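Long-range contact in putative branched-chain amino acid ABC transporter (Chromobacterium violaceum, PDB 4PYR), which belongs to the LppC lipoprotein family with a periplasmic-binding-protein-like fold, binds glutathione and may regulate enzyme activity: residues I105-A110 and S135-K140. Residues are numbered along the deposited sequence; the frame is centred on the assembly and turned at random.
Sequences IVEGEA and SQRLGK. With GSH (glutathione), chain B.
R137 reaches from its helix to E107 and grips the carboxylate side-on: NH2 donates to E107 OE1 at 2.7 Å and NE to E107 OE2 at 2.8 Å. Both bonds are fairly straight and run near the guanidinium plane. OE1 receives NH2 through its syn lone pair; NE meets OE2 on the syn side, but 26° out of the carboxylate plane. An arginine suits this place because its planar group has donors to spare: NH2 also bonds glutathione OE1, the carbonyl oxygen of the γ-glutamyl amide, at 2.7 Å. C1, the γ-glutamyl carboxylate carbon, lies 3.6 Å above the guanidinium plane, over its centre, and apolar V106 packs CG2 on the opposite face, 3.8 Å from R137 NH2. E107 is thus a second-shell residue, its bent chain bringing two oxygens to match two donors and fixing the guanidinium's rotation. One water joins V106 N, glutathione OE1 and, weakly, R137 NH2; another donates to both E107 OE2 and R137 O.

Behind the polar layer, branched L138 wedges CD2 between the helices, against V106 CB and A110 CB. The small alanine lets the backbones close in, with the A110 and L138 CA atoms 5.4 Å apart. Segments 106-110 and 135-140, on helices 106-119 and 133-150, run at 44° to each other. The helices flank strand 125-129 in sequence, and their contact forms the mixed-sheet lobe's side of the interlobe glutathione pocket, across from S88 of the parallel-sheet lobe.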
loop_
_atom_site.group_PDB
_atom_site.type_symbol
_atom_site.label_atom_id
_atom_site.label_comp_id
_atom_site.label_asym_id
_atom_site.label_seq_id
_atom_site.Cartn_x
_atom_site.Cartn_y
_atom_site.Cartn_z
ATOM N N ILE A 105 -0.411 2.972 -1.990
ATOM C CA ILE A 105 -1.294 4.166 -2.091
ATOM C C ILE A 105 -2.526 4.062 -1.224
ATOM O O ILE A 105 -3.339 3.129 -1.329
ATOM C CB ILE A 105 -1.780 4.458 -3.532
ATOM C CG1 ILE A 105 -2.315 3.212 -4.242
ATOM C CG2 ILE A 105 -0.681 5.107 -4.327
ATOM C CD1 ILE A 105 -3.103 3.577 -5.488
ATOM N N VAL A 106 -2.707 5.063 -0.384
ATOM C CA VAL A 106 -3.733 5.005 0.621
ATOM C C VAL A 106 -5.145 5.023 0.101
ATOM O O VAL A 106 -6.032 4.421 0.721
ATOM C CB VAL A 106 -3.509 6.109 1.640
ATOM C CG1 VAL A 106 -2.113 5.924 2.229
ATOM C CG2 VAL A 106 -3.726 7.500 1.008
ATOM N N GLU A 107 -5.365 5.692 -1.036
ATOM C CA GLU A 107 -6.698 5.775 -1.593
ATOM C C GLU A 107 -7.238 4.386 -1.880
ATOM O O GLU A 107 -8.446 4.144 -1.773
ATOM C CB GLU A 107 -6.688 6.604 -2.877
ATOM C CG GLU A 107 -6.715 8.115 -2.649
ATOM C CD GLU A 107 -5.357 8.738 -2.480
ATOM O OE1 GLU A 107 -4.335 8.017 -2.416
ATOM O OE2 GLU A 107 -5.294 9.986 -2.374
ATOM N N GLY A 108 -6.341 3.468 -2.285
ATOM C CA GLY A 108 -6.736 2.098 -2.525
ATOM C C GLY A 108 -7.348 1.433 -1.308
ATOM O O GLY A 108 -8.320 0.721 -1.406
ATOM N N GLU A 109 -6.824 1.734 -0.143
ATOM C CA GLU A 109 -7.372 1.127 1.047
ATOM C C GLU A 109 -8.726 1.762 1.404
ATOM O O GLU A 109 -9.675 1.068 1.792
ATOM C CB GLU A 109 -6.376 1.265 2.194
ATOM C CG GLU A 109 -5.071 0.533 1.941
ATOM C CD GLU A 109 -4.179 0.436 3.155
ATOM O OE1 GLU A 109 -4.669 0.805 4.238
ATOM O OE2 GLU A 109 -3.042 -0.064 3.004
ATOM N N ALA A 110 -8.852 3.076 1.179
ATOM C CA ALA A 110 -10.126 3.746 1.459
ATOM C C ALA A 110 -11.219 3.192 0.582
ATOM O O ALA A 110 -12.327 2.977 1.051
ATOM C CB ALA A 110 -9.996 5.242 1.260
ATOM N N SER A 135 -5.534 11.777 6.255
ATOM C CA SER A 135 -6.904 11.493 6.592
ATOM C C SER A 135 -7.827 12.102 5.537
ATOM O O SER A 135 -8.844 11.529 5.208
ATOM C CB SER A 135 -7.239 12.113 7.927
ATOM O OG SER A 135 -6.531 11.437 8.945
ATOM N N GLN A 136 -7.487 13.292 5.079
ATOM C CA GLN A 136 -8.396 13.971 4.128
ATOM C C GLN A 136 -8.388 13.272 2.800
ATOM O O GLN A 136 -9.424 13.161 2.221
ATOM C CB GLN A 136 -8.024 15.441 3.961
ATOM C CG GLN A 136 -8.127 16.233 5.240
ATOM C CD GLN A 136 -9.442 16.904 5.436
ATOM O OE1 GLN A 136 -10.506 16.320 5.141
ATOM N NE2 GLN A 136 -9.403 18.140 5.994
ATOM N N ARG A 137 -7.251 12.711 2.406
ATOM C CA ARG A 137 -7.174 11.899 1.168
ATOM C C ARG A 137 -7.994 10.637 1.291
ATOM O O ARG A 137 -8.704 10.248 0.366
ATOM C CB ARG A 137 -5.740 11.528 0.868
ATOM C CG ARG A 137 -4.966 12.673 0.234
ATOM C CD ARG A 137 -3.476 12.362 0.005
ATOM N NE ARG A 137 -3.307 11.162 -0.800
ATOM C CZ ARG A 137 -2.142 10.577 -1.083
ATOM N NH1 ARG A 137 -0.990 11.063 -0.619
ATOM N NH2 ARG A 137 -2.141 9.484 -1.832
ATOM N N LEU A 138 -7.905 9.980 2.464
ATOM C CA LEU A 138 -8.678 8.775 2.703
ATOM C C LEU A 138 -10.161 9.043 2.672
ATOM O O LEU A 138 -10.962 8.274 2.155
ATOM C CB LEU A 138 -8.326 8.173 4.095
ATOM C CG LEU A 138 -6.996 7.492 4.137
ATOM C CD1 LEU A 138 -6.671 7.092 5.555
ATOM C CD2 LEU A 138 -6.958 6.253 3.284
ATOM N N GLY A 139 -10.557 10.138 3.304
ATOM C CA GLY A 139 -11.951 10.406 3.401
ATOM C C GLY A 139 -12.571 10.673 2.033
ATOM O O GLY A 139 -13.633 10.153 1.779
ATOM N N LYS A 140 -11.891 11.473 1.208
ATOM C CA LYS A 140 -12.388 11.730 -0.176
ATOM C C LYS A 140 -12.522 10.423 -0.957
ATOM O O LYS A 140 -13.565 10.172 -1.604
ATOM C CB LYS A 140 -11.446 12.731 -0.879
ATOM C CG LYS A 140 -11.667 12.912 -2.382
ATOM C CD LYS A 140 -13.015 13.520 -2.677
ATOM C CE LYS A 140 -13.009 14.059 -4.103
ATOM N NZ LYS A 140 -14.326 14.201 -4.806
HETATM N N1 GSH B . -0.728 10.904 -5.846
HETATM C CA1 GSH B . -0.688 11.267 -4.445
HETATM C C1 GSH B . -1.597 12.438 -4.134
HETATM O O11 GSH B . -2.822 12.398 -4.432
HETATM O O12 GSH B . -1.107 13.425 -3.535
HETATM C CB1 GSH B . 0.748 11.590 -4.016
HETATM C CG1 GSH B . 1.741 10.460 -4.282
HETATM C CD1 GSH B . 1.409 9.252 -3.460
HETATM O OE1 GSH B . 0.363 9.232 -2.827
HETATM N N2 GSH B . 2.339 8.272 -3.493
HETATM C CA2 GSH B . 2.263 6.992 -2.776
HETATM C C2 GSH B . 3.250 6.993 -1.647
HETATM O O2 GSH B . 3.364 8.144 -1.211
HETATM C CB2 GSH B . 2.514 5.853 -3.746
HETATM S SG2 GSH B . 2.094 6.359 -5.407
HETATM N N3 GSH B . 3.950 5.910 -1.143
HETATM C CA3 GSH B . 3.844 4.442 -1.399
HETATM C C3 GSH B . 5.153 3.679 -1.624
HETATM O O31 GSH B . 5.258 2.460 -1.276
HETATM O O32 GSH B . 6.108 4.283 -2.153
HETATM O O HOH W 1 -0.386 7.242 -0.801
HETATM O O HOH W 2 -7.959 11.052 -2.176
#